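Local coordinates for protein beta-lactamase (PDB 6KBY) that probably hydrolyses the amide bond of beta-lactam antibiotics as a class C serine beta-lactamase and binds adenosine monophosphate in its active-site pocket, at residues S95-H98 with L103-S106; A259-H264 with L311-N316; P289-G294 with Q354-A359; P336-G341 with S365-K370. All blocks are in the same frame, centred on the assembly; numbering follows the deposited sequence.

Contact 1. Residues S95-H98 with L103-S106; sequences SVSH and LRGS
The carbonyl O of Leu103 is gripped twice from its own segment and packed from across by the CB of Ser97. Ser106 OG lies 2.6 Å from Leu103 O, in the carbonyl plane and on a lone pair. Ser106 N closes a type II beta turn on Leu103 O at 3.0 Å. Ser97 CB approaches Leu103 O to 3.5 Å. Asp109 ties the turn to the short helix 96-99, since its OD1 bonds to both the hydroxyl of Ser97 and the N-H of Gly105. This pair lies in the helical part of the class C beta-lactamase fold. Ser95 is the N-cap of that helix: Ser95 OG accepts from His98 N at 3.0 Å. Arg104 lies along the outer side of the helix. Its chain is extended from CG to NE, with chi2 at 169°, and this carries the guanidinium past Ser97. Arg104 NE donates to Ser97 O at 3.0 Å, from above the carbonyl plane. Arg104 NH2 donates to His98 O at 2.9 Å. Both oxygens lie at the guanidinium edge, tilted modestly from its plane. On the buried side, Val96 CG1 meets Leu103 CD1 at 4.1 Å, and Leu103 continues onto helix 134-143.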
loop_
_atom_site.group_PDB
_atom_site.type_symbol
_atom_site.label_atom_id
_atom_site.label_comp_id
_atom_site.label_asym_id
_atom_site.label_seq_id
_atom_site.Cartn_x
_atom_site.Cartn_y
_atom_site.Cartn_z
ATOM N N SER A 95 -3.484 -16.966 -17.119
ATOM C CA SER A 95 -3.802 -17.647 -15.876
ATOM C C SER A 95 -2.581 -17.723 -14.961
ATOM O O SER A 95 -1.426 -17.660 -15.395
ATOM C CB SER A 95 -4.294 -19.064 -16.157
ATOM O OG SER A 95 -3.239 -19.861 -16.672
ATOM N N VAL A 96 -2.861 -17.885 -13.668
ATOM C CA VAL A 96 -1.793 -18.123 -12.706
ATOM C C VAL A 96 -1.019 -19.386 -13.066
ATOM O O VAL A 96 0.216 -19.405 -13.019
ATOM C CB VAL A 96 -2.365 -18.175 -11.278
ATOM C CG1 VAL A 96 -1.353 -18.765 -10.306
ATOM C CG2 VAL A 96 -2.778 -16.782 -10.831
ATOM N N SER A 97 -1.721 -20.454 -13.453
ATOM C CA SER A 97 -1.011 -21.695 -13.749
ATOM C C SER A 97 -0.169 -21.586 -15.014
ATOM O O SER A 97 0.787 -22.353 -15.172
ATOM C CB SER A 97 -1.968 -22.885 -13.818
ATOM O OG SER A 97 -2.791 -22.778 -14.952
ATOM N N HIS A 98 -0.479 -20.643 -15.903
ATOM C CA HIS A 98 0.419 -20.386 -17.021
ATOM C C HIS A 98 1.820 -20.043 -16.530
ATOM O O HIS A 98 2.817 -20.494 -17.108
ATOM C CB HIS A 98 -0.133 -19.257 -17.889
ATOM C CG HIS A 98 0.762 -18.890 -19.031
ATOM N ND1 HIS A 98 0.851 -19.650 -20.177
ATOM C CD2 HIS A 98 1.614 -17.852 -19.201
ATOM C CE1 HIS A 98 1.717 -19.095 -21.006
ATOM N NE2 HIS A 98 2.196 -18.004 -20.437
ATOM N N LEU A 103 0.989 -25.567 -10.667
ATOM C CA LEU A 103 -0.439 -25.406 -10.437
ATOM C C LEU A 103 -1.287 -25.746 -11.657
ATOM O O LEU A 103 -2.511 -25.596 -11.598
ATOM C CB LEU A 103 -0.737 -23.980 -9.961
ATOM C CG LEU A 103 -0.009 -23.576 -8.675
ATOM C CD1 LEU A 103 -0.401 -22.169 -8.224
ATOM C CD2 LEU A 103 -0.273 -24.583 -7.569
ATOM N N ARG A 104 -0.684 -26.196 -12.752
ATOM C CA ARG A 104 -1.477 -26.569 -13.913
ATOM C C ARG A 104 -2.343 -27.774 -13.581
ATOM O O ARG A 104 -1.890 -28.734 -12.950
ATOM C CB ARG A 104 -0.571 -26.833 -15.114
ATOM C CG ARG A 104 0.012 -25.539 -15.663
ATOM C CD ARG A 104 1.111 -25.762 -16.679
ATOM N NE ARG A 104 1.651 -24.484 -17.138
ATOM C CZ ARG A 104 2.685 -24.359 -17.961
ATOM N NH1 ARG A 104 3.303 -25.440 -18.422
ATOM N NH2 ARG A 104 3.103 -23.152 -18.325
ATOM N N GLY A 105 -3.608 -27.701 -13.978
ATOM C CA GLY A 105 -4.581 -28.701 -13.610
ATOM C C GLY A 105 -5.391 -28.365 -12.376
ATOM O O GLY A 105 -6.383 -29.052 -12.102
ATOM N N SER A 106 -5.011 -27.327 -11.630
ATOM C CA SER A 106 -5.695 -26.923 -10.413
ATOM C C SER A 106 -6.706 -25.821 -10.724
ATOM O O SER A 106 -6.911 -25.435 -11.874
ATOM C CB SER A 106 -4.681 -26.431 -9.377
ATOM O OG SER A 106 -4.242 -25.115 -9.688
#

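Contact 2. Residues A259-H264 with L311-N316; sequences ALTATH and LPPQEN
Helix 255-262, which leads into strand 266-270 of the large antiparallel sheet, meets the loop between strands 302-311 and 317-325. Pro313 makes the direct contact. Its CB and CG sit against the C-terminal part of the helix, with Pro313 CG 3.2 Å from Thr261 O. The Thr261 side chain crosses that of Pro313 at about a right angle, and Thr261 CG2 lies 3.8 Å from Pro313 CB. His264 CB also packs here, 3.9 Å from Pro313 CB. The polar groups are joined through water. Water 1 can donate to His264 O at 2.8 Å and to Pro312 O, which also accepts from Gln314 NE2. Water 2 accepts from Gln314 N at 2.8 Å and also reaches His264 O. Water 3 lies in the ring plane of His264, 2.7 Å from His264 ND1, and donates to Gln314 O at 2.8 Å. The ring has further partners: Asn244 bonds to NE2, Trp279 packs edge-to-face, and Thr261 CA lies over one face. Just before this loop, Leu311 still pairs with Gly266. The waters bridge the chains beyond that pair, at an end of the sheet in the alpha/beta domain of the serine beta-lactamase fold.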
loop_
_atom_site.group_PDB
_atom_site.type_symbol
_atom_site.label_atom_id
_atom_site.label_comp_id
_atom_site.label_asym_id
_atom_site.label_seq_id
_atom_site.Cartn_x
_atom_site.Cartn_y
_atom_site.Cartn_z
ATOM N N ALA A 259 5.157 1.938 -15.550
ATOM C CA ALA A 259 4.721 0.901 -14.622
ATOM C C ALA A 259 3.930 1.500 -13.469
ATOM O O ALA A 259 2.862 0.991 -13.105
ATOM C CB ALA A 259 5.942 0.151 -14.096
ATOM N N LEU A 260 4.449 2.579 -12.871
ATOM C CA LEU A 260 3.751 3.242 -11.771
ATOM C C LEU A 260 2.362 3.684 -12.202
ATOM O O LEU A 260 1.357 3.381 -11.546
ATOM C CB LEU A 260 4.553 4.457 -11.314
ATOM C CG LEU A 260 5.842 4.164 -10.549
ATOM C CD1 LEU A 260 6.760 5.380 -10.627
ATOM C CD2 LEU A 260 5.528 3.800 -9.099
ATOM N N THR A 261 2.293 4.411 -13.311
ATOM C CA THR A 261 1.019 4.952 -13.758
ATOM C C THR A 261 0.031 3.839 -14.061
ATOM O O THR A 261 -1.146 3.935 -13.708
ATOM C CB THR A 261 1.270 5.831 -14.981
ATOM O OG1 THR A 261 2.080 6.941 -14.579
ATOM C CG2 THR A 261 -0.039 6.328 -15.599
ATOM N N ALA A 262 0.500 2.758 -14.688
ATOM C CA ALA A 262 -0.404 1.687 -15.088
ATOM C C ALA A 262 -1.018 0.958 -13.902
ATOM O O ALA A 262 -2.062 0.317 -14.069
ATOM C CB ALA A 262 0.295 0.691 -16.021
ATOM N N THR A 263 -0.411 1.031 -12.709
ATOM C CA THR A 263 -1.063 0.412 -11.555
ATOM C C THR A 263 -2.377 1.092 -11.213
ATOM O O THR A 263 -3.178 0.512 -10.468
ATOM C CB THR A 263 -0.195 0.393 -10.288
ATOM O OG1 THR A 263 0.055 1.730 -9.840
ATOM C CG2 THR A 263 1.113 -0.360 -10.488
ATOM N N HIS A 264 -2.594 2.317 -11.703
ATOM C CA HIS A 264 -3.824 3.051 -11.438
ATOM C C HIS A 264 -4.948 2.692 -12.401
ATOM O O HIS A 264 -6.018 3.304 -12.319
ATOM C CB HIS A 264 -3.611 4.567 -11.552
ATOM C CG HIS A 264 -2.401 5.106 -10.846
ATOM N ND1 HIS A 264 -2.010 6.417 -10.996
ATOM C CD2 HIS A 264 -1.499 4.539 -10.007
ATOM C CE1 HIS A 264 -0.917 6.636 -10.289
ATOM N NE2 HIS A 264 -0.587 5.516 -9.675
ATOM N N LEU A 311 -10.576 1.087 -17.150
ATOM C CA LEU A 311 -10.550 2.536 -17.026
ATOM C C LEU A 311 -9.101 3.003 -17.014
ATOM O O LEU A 311 -8.337 2.590 -16.133
ATOM C CB LEU A 311 -11.232 2.952 -15.732
ATOM C CG LEU A 311 -11.249 4.443 -15.408
ATOM C CD1 LEU A 311 -12.097 5.206 -16.415
ATOM C CD2 LEU A 311 -11.767 4.655 -14.002
ATOM N N PRO A 312 -8.678 3.855 -17.942
ATOM C CA PRO A 312 -7.285 4.289 -17.932
ATOM C C PRO A 312 -6.960 5.003 -16.637
ATOM O O PRO A 312 -7.852 5.560 -15.973
ATOM C CB PRO A 312 -7.204 5.244 -19.132
ATOM C CG PRO A 312 -8.319 4.827 -20.026
ATOM C CD PRO A 312 -9.418 4.418 -19.084
ATOM N N PRO A 313 -5.690 5.013 -16.243
ATOM C CA PRO A 313 -5.267 5.859 -15.118
ATOM C C PRO A 313 -5.813 7.273 -15.260
ATOM O O PRO A 313 -5.725 7.886 -16.328
ATOM C CB PRO A 313 -3.741 5.821 -15.224
ATOM C CG PRO A 313 -3.465 4.473 -15.825
ATOM C CD PRO A 313 -4.571 4.255 -16.821
ATOM N N GLN A 314 -6.392 7.784 -14.178
ATOM C CA GLN A 314 -7.097 9.058 -14.193
ATOM C C GLN A 314 -6.381 10.087 -13.336
ATOM O O GLN A 314 -5.643 9.756 -12.401
ATOM C CB GLN A 314 -8.515 8.907 -13.637
ATOM C CG GLN A 314 -9.436 8.057 -14.475
ATOM C CD GLN A 314 -9.624 8.632 -15.857
ATOM O OE1 GLN A 314 -9.967 9.810 -16.019
ATOM N NE2 GLN A 314 -9.393 7.806 -16.872
ATOM N N GLU A 315 -6.647 11.353 -13.653
ATOM C CA GLU A 315 -6.255 12.463 -12.795
ATOM C C GLU A 315 -7.324 12.796 -11.759
ATOM O O GLU A 315 -7.002 13.055 -10.593
ATOM C CB GLU A 315 -5.963 13.708 -13.635
ATOM C CG GLU A 315 -4.936 13.491 -14.726
ATOM C CD GLU A 315 -3.601 13.000 -14.204
ATOM O OE1 GLU A 315 -2.980 13.721 -13.403
ATOM O OE2 GLU A 315 -3.176 11.884 -14.591
ATOM N N ASN A 316 -8.589 12.787 -12.168
ATOM C CA ASN A 316 -9.691 13.297 -11.353
ATOM C C ASN A 316 -10.229 12.252 -10.382
ATOM O O ASN A 316 -11.428 11.991 -10.322
ATOM C CB ASN A 316 -10.795 13.832 -12.258
ATOM C CG ASN A 316 -10.356 15.059 -13.046
ATOM O OD1 ASN A 316 -9.581 15.877 -12.549
ATOM N ND2 ASN A 316 -10.844 15.191 -14.277
HETATM O O HOH W 1 -8.379 4.493 -13.345
HETATM O O HOH W 2 -6.335 6.489 -11.705
HETATM O O HOH W 3 -3.303 8.221 -12.525
#

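Contact 3. Residues P289-G294 with Q354-A359; sequences PNLLTG and QRVTVA
Leu291 and Val356 turn their branches into each other because each sends one carbon trans to its backbone N: CG of Leu291 (chi1 -168°) and CG1 of Val356 (chi1 168°). Leu291 CG and Val356 CG1 come to 3.5 Å, tighter than a usual van der Waals contact. Leu291 CD2 touches Val356 CG1 at the same 3.5 Å. Leu292 reaches the same methyl from the neighbouring position. Its CB leaves the helix to one side, but Leu292 CD2 comes to 3.9 Å from Val356 CG1. One methyl of Val356 thus meets two successive leucines. Leu292 CD2 also lies 3.8 Å from Thr357 OG1. That hydroxyl bonds to Asp353 O, a turn earlier in its own helix; its contact with the leucine methyl is packing. The two helices run roughly antiparallel, with 148° between their N-to-C directions and short-segment axes 9.8 Å apart. Helix 352-364 lies on the sheet: Val356 and Ala359 rest on Tyr331 of strand 328-335, and Val358 packs on helix 11-30. Arg355 points elsewhere and bonds to Ser324, a residue of the adenosine monophosphate site. The contact between these helices is dispersion and shape alone. It implies a close fit centred on one valine methyl, without directional bonds to fix it.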
loop_
_atom_site.group_PDB
_atom_site.type_symbol
_atom_site.label_atom_id
_atom_site.label_comp_id
_atom_site.label_asym_id
_atom_site.label_seq_id
_atom_site.Cartn_x
_atom_site.Cartn_y
_atom_site.Cartn_z
ATOM N N PRO A 289 -18.282 10.291 3.507
ATOM C CA PRO A 289 -19.000 9.021 3.729
ATOM C C PRO A 289 -18.615 7.921 2.759
ATOM O O PRO A 289 -18.444 6.768 3.172
ATOM C CB PRO A 289 -20.474 9.428 3.604
ATOM C CG PRO A 289 -20.489 10.859 4.022
ATOM C CD PRO A 289 -19.211 11.439 3.475
ATOM N N ASN A 290 -18.466 8.241 1.472
ATOM C CA ASN A 290 -18.109 7.208 0.505
ATOM C C ASN A 290 -16.674 6.738 0.693
ATOM O O ASN A 290 -16.372 5.555 0.507
ATOM C CB ASN A 290 -18.337 7.712 -0.917
ATOM C CG ASN A 290 -19.807 7.816 -1.266
ATOM O OD1 ASN A 290 -20.656 7.206 -0.614
ATOM N ND2 ASN A 290 -20.116 8.581 -2.304
ATOM N N LEU A 291 -15.778 7.648 1.059
ATOM C CA LEU A 291 -14.398 7.259 1.313
ATOM C C LEU A 291 -14.307 6.337 2.523
ATOM O O LEU A 291 -13.536 5.371 2.523
ATOM C CB LEU A 291 -13.554 8.514 1.515
ATOM C CG LEU A 291 -12.042 8.317 1.515
ATOM C CD1 LEU A 291 -11.581 7.643 0.234
ATOM C CD2 LEU A 291 -11.346 9.656 1.708
ATOM N N LEU A 292 -15.093 6.622 3.562
ATOM C CA LEU A 292 -15.112 5.756 4.732
ATOM C C LEU A 292 -15.651 4.378 4.378
ATOM O O LEU A 292 -15.059 3.358 4.741
ATOM C CB LEU A 292 -15.930 6.406 5.844
ATOM C CG LEU A 292 -15.282 7.642 6.462
ATOM C CD1 LEU A 292 -16.274 8.361 7.367
ATOM C CD2 LEU A 292 -14.014 7.272 7.225
ATOM N N THR A 293 -16.775 4.329 3.657
ATOM C CA THR A 293 -17.326 3.049 3.223
ATOM C C THR A 293 -16.325 2.291 2.366
ATOM O O THR A 293 -16.112 1.086 2.556
ATOM C CB THR A 293 -18.619 3.284 2.444
ATOM O OG1 THR A 293 -19.574 3.942 3.291
ATOM C CG2 THR A 293 -19.202 1.965 1.938
ATOM N N GLY A 294 -15.693 2.989 1.427
ATOM C CA GLY A 294 -14.712 2.377 0.551
ATOM C C GLY A 294 -13.458 1.901 1.250
ATOM O O GLY A 294 -12.692 1.137 0.654
ATOM N N GLN A 354 -10.346 6.859 11.331
ATOM C CA GLN A 354 -9.630 8.046 11.782
ATOM C C GLN A 354 -8.526 8.444 10.810
ATOM O O GLN A 354 -8.323 9.637 10.556
ATOM C CB GLN A 354 -9.053 7.815 13.173
ATOM C CG GLN A 354 -10.102 7.608 14.237
ATOM C CD GLN A 354 -9.468 7.437 15.587
ATOM O OE1 GLN A 354 -9.162 8.414 16.264
ATOM N NE2 GLN A 354 -9.235 6.195 15.974
ATOM N N ARG A 355 -7.786 7.466 10.274
ATOM C CA ARG A 355 -6.756 7.783 9.285
ATOM C C ARG A 355 -7.366 8.513 8.102
ATOM O O ARG A 355 -6.862 9.552 7.653
ATOM C CB ARG A 355 -6.096 6.498 8.774
ATOM C CG ARG A 355 -5.569 5.590 9.855
ATOM C CD ARG A 355 -4.900 4.353 9.283
ATOM N NE ARG A 355 -4.873 3.291 10.280
ATOM C CZ ARG A 355 -4.440 2.053 10.046
ATOM N NH1 ARG A 355 -3.969 1.721 8.848
ATOM N NH2 ARG A 355 -4.482 1.149 11.019
ATOM N N VAL A 356 -8.459 7.964 7.576
ATOM C CA VAL A 356 -9.090 8.507 6.383
ATOM C C VAL A 356 -9.667 9.890 6.656
ATOM O O VAL A 356 -9.541 10.806 5.836
ATOM C CB VAL A 356 -10.173 7.519 5.919
ATOM C CG1 VAL A 356 -11.049 8.156 4.864
ATOM C CG2 VAL A 356 -9.534 6.217 5.435
ATOM N N THR A 357 -10.310 10.058 7.812
ATOM C CA THR A 357 -10.924 11.340 8.142
ATOM C C THR A 357 -9.871 12.439 8.271
ATOM O O THR A 357 -10.034 13.548 7.746
ATOM C CB THR A 357 -11.746 11.200 9.427
ATOM O OG1 THR A 357 -12.813 10.266 9.214
ATOM C CG2 THR A 357 -12.327 12.549 9.842
ATOM N N VAL A 358 -8.779 12.149 8.980
ATOM C CA VAL A 358 -7.709 13.131 9.126
ATOM C C VAL A 358 -7.118 13.491 7.767
ATOM O O VAL A 358 -6.920 14.670 7.449
ATOM C CB VAL A 358 -6.648 12.620 10.115
ATOM C CG1 VAL A 358 -5.399 13.477 10.051
ATOM C CG2 VAL A 358 -7.211 12.609 11.531
ATOM N N ALA A 359 -6.851 12.480 6.935
ATOM C CA ALA A 359 -6.300 12.747 5.610
ATOM C C ALA A 359 -7.252 13.597 4.775
ATOM O O ALA A 359 -6.824 14.512 4.060
ATOM C CB ALA A 359 -6.004 11.430 4.898
#

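Contact 4. Residues P336-G341 with S365-K370; sequences PAKKMG and SLEGNK
Two lysine ammonium groups meet tip to tip here: Lys338 NZ and Lys370 NZ are 3.8 Å apart. A carboxylate and a water probably ease the repulsion. Glu367 OE1 forms a salt bridge with Lys370 NZ at 3.0 Å, within the chain's last four residues. Glu367 OE1 also faces Lys338 NZ at 3.8 Å, a long salt bridge, and lies closer to the CE methylene of Lys338. Water 4 completes the group. It accepts from Lys338 NZ at 2.8 Å and from Lys370 NZ at 2.7 Å, and donates to Glu367 OE2 at 2.8 Å. Both carboxylate oxygens are thus engaged. The Glu367 chain is extended beyond CG and crosses Lys338 at about a right angle. Lys370 bends at its end instead (chi4 -61°), which turns its NZ back to the carboxylate. Beneath the charges the contact is apolar. The methyl CE of Met340 packs 3.7 Å from Leu366 CB, and the two side chains slide past each other in opposite directions. Leu366 also touches strand 34-41 and helix 11-30. Met340 begins strand 340-346, after a tight turn from strand 328-335. Lys339 and Met340 form a G1 beta bulge at this turn, with Lys339 in the left-handed region. The C-terminal tail is therefore fastened to the hairpin at two levels. The single carboxylate probably offsets the repulsion between the two ammonium groups, and the water bridges all three; beneath them the thioether and the leucine supply apolar packing.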
loop_
_atom_site.group_PDB
_atom_site.type_symbol
_atom_site.label_atom_id
_atom_site.label_comp_id
_atom_site.label_asym_id
_atom_site.label_seq_id
_atom_site.Cartn_x
_atom_site.Cartn_y
_atom_site.Cartn_z
ATOM N N PRO A 336 -4.173 12.996 -8.238
ATOM C CA PRO A 336 -3.230 13.461 -9.274
ATOM C C PRO A 336 -3.614 14.789 -9.910
ATOM O O PRO A 336 -2.735 15.614 -10.190
ATOM C CB PRO A 336 -3.197 12.294 -10.270
ATOM C CG PRO A 336 -3.552 11.085 -9.426
ATOM C CD PRO A 336 -4.584 11.595 -8.445
ATOM N N ALA A 337 -4.912 15.048 -10.092
ATOM C CA ALA A 337 -5.340 16.299 -10.717
ATOM C C ALA A 337 -4.907 17.512 -9.914
ATOM O O ALA A 337 -4.728 18.600 -10.479
ATOM C CB ALA A 337 -6.858 16.318 -10.848
ATOM N N LYS A 338 -4.757 17.361 -8.605
ATOM C CA LYS A 338 -4.368 18.454 -7.735
ATOM C C LYS A 338 -2.908 18.373 -7.317
ATOM O O LYS A 338 -2.445 19.240 -6.571
ATOM C CB LYS A 338 -5.280 18.487 -6.505
ATOM C CG LYS A 338 -6.762 18.637 -6.837
ATOM C CD LYS A 338 -7.037 19.844 -7.727
ATOM C CE LYS A 338 -8.523 19.992 -7.995
ATOM N NZ LYS A 338 -8.803 21.058 -9.000
ATOM N N LYS A 339 -2.175 17.373 -7.800
ATOM C CA LYS A 339 -0.791 17.125 -7.403
ATOM C C LYS A 339 -0.630 17.244 -5.893
ATOM O O LYS A 339 0.299 17.867 -5.369
ATOM C CB LYS A 339 0.200 18.004 -8.165
ATOM C CG LYS A 339 0.078 17.919 -9.680
ATOM C CD LYS A 339 0.505 16.577 -10.265
ATOM C CE LYS A 339 0.359 16.617 -11.782
ATOM N NZ LYS A 339 0.948 15.433 -12.464
ATOM N N MET A 340 -1.568 16.649 -5.177
ATOM C CA MET A 340 -1.506 16.684 -3.733
ATOM C C MET A 340 -1.568 15.270 -3.191
ATOM O O MET A 340 -2.224 14.391 -3.762
ATOM C CB MET A 340 -2.579 17.562 -3.126
ATOM C CG MET A 340 -3.959 17.068 -3.313
ATOM S SD MET A 340 -5.127 18.216 -2.575
ATOM C CE MET A 340 -4.565 19.804 -3.146
ATOM N N GLY A 341 -0.848 15.045 -2.108
ATOM C CA GLY A 341 -0.783 13.717 -1.538
ATOM C C GLY A 341 -0.375 13.788 -0.089
ATOM O O GLY A 341 0.200 14.783 0.376
ATOM N N SER A 365 -8.003 21.062 3.020
ATOM C CA SER A 365 -7.544 22.381 3.436
ATOM C C SER A 365 -6.569 23.021 2.454
ATOM O O SER A 365 -6.249 24.206 2.619
ATOM C CB SER A 365 -6.869 22.285 4.809
ATOM O OG SER A 365 -5.536 21.797 4.704
ATOM N N LEU A 366 -6.105 22.295 1.437
ATOM C CA LEU A 366 -4.933 22.717 0.674
ATOM C C LEU A 366 -5.219 23.681 -0.475
ATOM O O LEU A 366 -4.269 24.188 -1.083
ATOM C CB LEU A 366 -4.156 21.505 0.167
ATOM C CG LEU A 366 -3.587 20.610 1.263
ATOM C CD1 LEU A 366 -2.782 19.488 0.626
ATOM C CD2 LEU A 366 -2.730 21.406 2.234
ATOM N N GLU A 367 -6.480 23.946 -0.804
ATOM C CA GLU A 367 -6.794 25.030 -1.726
ATOM C C GLU A 367 -8.185 25.553 -1.407
ATOM O O GLU A 367 -8.967 24.911 -0.701
ATOM C CB GLU A 367 -6.691 24.611 -3.201
ATOM C CG GLU A 367 -7.827 23.717 -3.664
ATOM C CD GLU A 367 -7.770 23.379 -5.147
ATOM O OE1 GLU A 367 -8.736 22.754 -5.649
ATOM O OE2 GLU A 367 -6.778 23.734 -5.823
ATOM N N GLY A 368 -8.482 26.735 -1.934
ATOM C CA GLY A 368 -9.783 27.331 -1.725
ATOM C C GLY A 368 -10.874 26.599 -2.484
ATOM O O GLY A 368 -10.631 25.769 -3.363
ATOM N N ASN A 369 -12.112 26.930 -2.135
ATOM C CA ASN A 369 -13.277 26.320 -2.759
ATOM C C ASN A 369 -13.684 27.101 -4.001
ATOM O O ASN A 369 -13.700 28.335 -3.998
ATOM C CB ASN A 369 -14.441 26.282 -1.769
ATOM C CG ASN A 369 -14.102 25.515 -0.507
ATOM O OD1 ASN A 369 -13.258 24.618 -0.523
ATOM N ND2 ASN A 369 -14.754 25.865 0.596
ATOM N N LYS A 370 -14.007 26.371 -5.065
ATOM C CA LYS A 370 -14.475 26.982 -6.302
ATOM C C LYS A 370 -15.464 26.049 -6.985
ATOM O O LYS A 370 -15.825 26.259 -8.140
ATOM C CB LYS A 370 -13.303 27.273 -7.239
ATOM C CG LYS A 370 -12.540 26.029 -7.663
ATOM C CD LYS A 370 -11.387 26.363 -8.596
ATOM C CE LYS A 370 -10.632 25.107 -9.008
ATOM N NZ LYS A 370 -10.054 24.405 -7.823
ATOM O OXT LYS A 370 -15.903 25.060 -6.392
HETATM O O HOH W 4 -7.576 23.489 -8.504
#

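Contact 1 stands apart: its centre lies about 38 Å from that of contact 3 and about 45 Å from that of contact 4. It belongs to the helical part, whereas contacts 2, 3 and 4 gather around the large sheet. Contacts 2 and 4 touch directly, as Ala337 N probably bonds to Glu315 O at 2.9 Å. Contact 4 lies on strand 340-346 and contact 3 on helix 352-364, which follows it in the chain; they do not touch. Contact 1 is mostly buried despite its exposed arginine, which grips helix carbonyls. Contacts 2 and 3 are partly buried: contact 2 combines proline packing with bridging waters, and contact 3 is apolar. Contact 4, at the surface, adds charges.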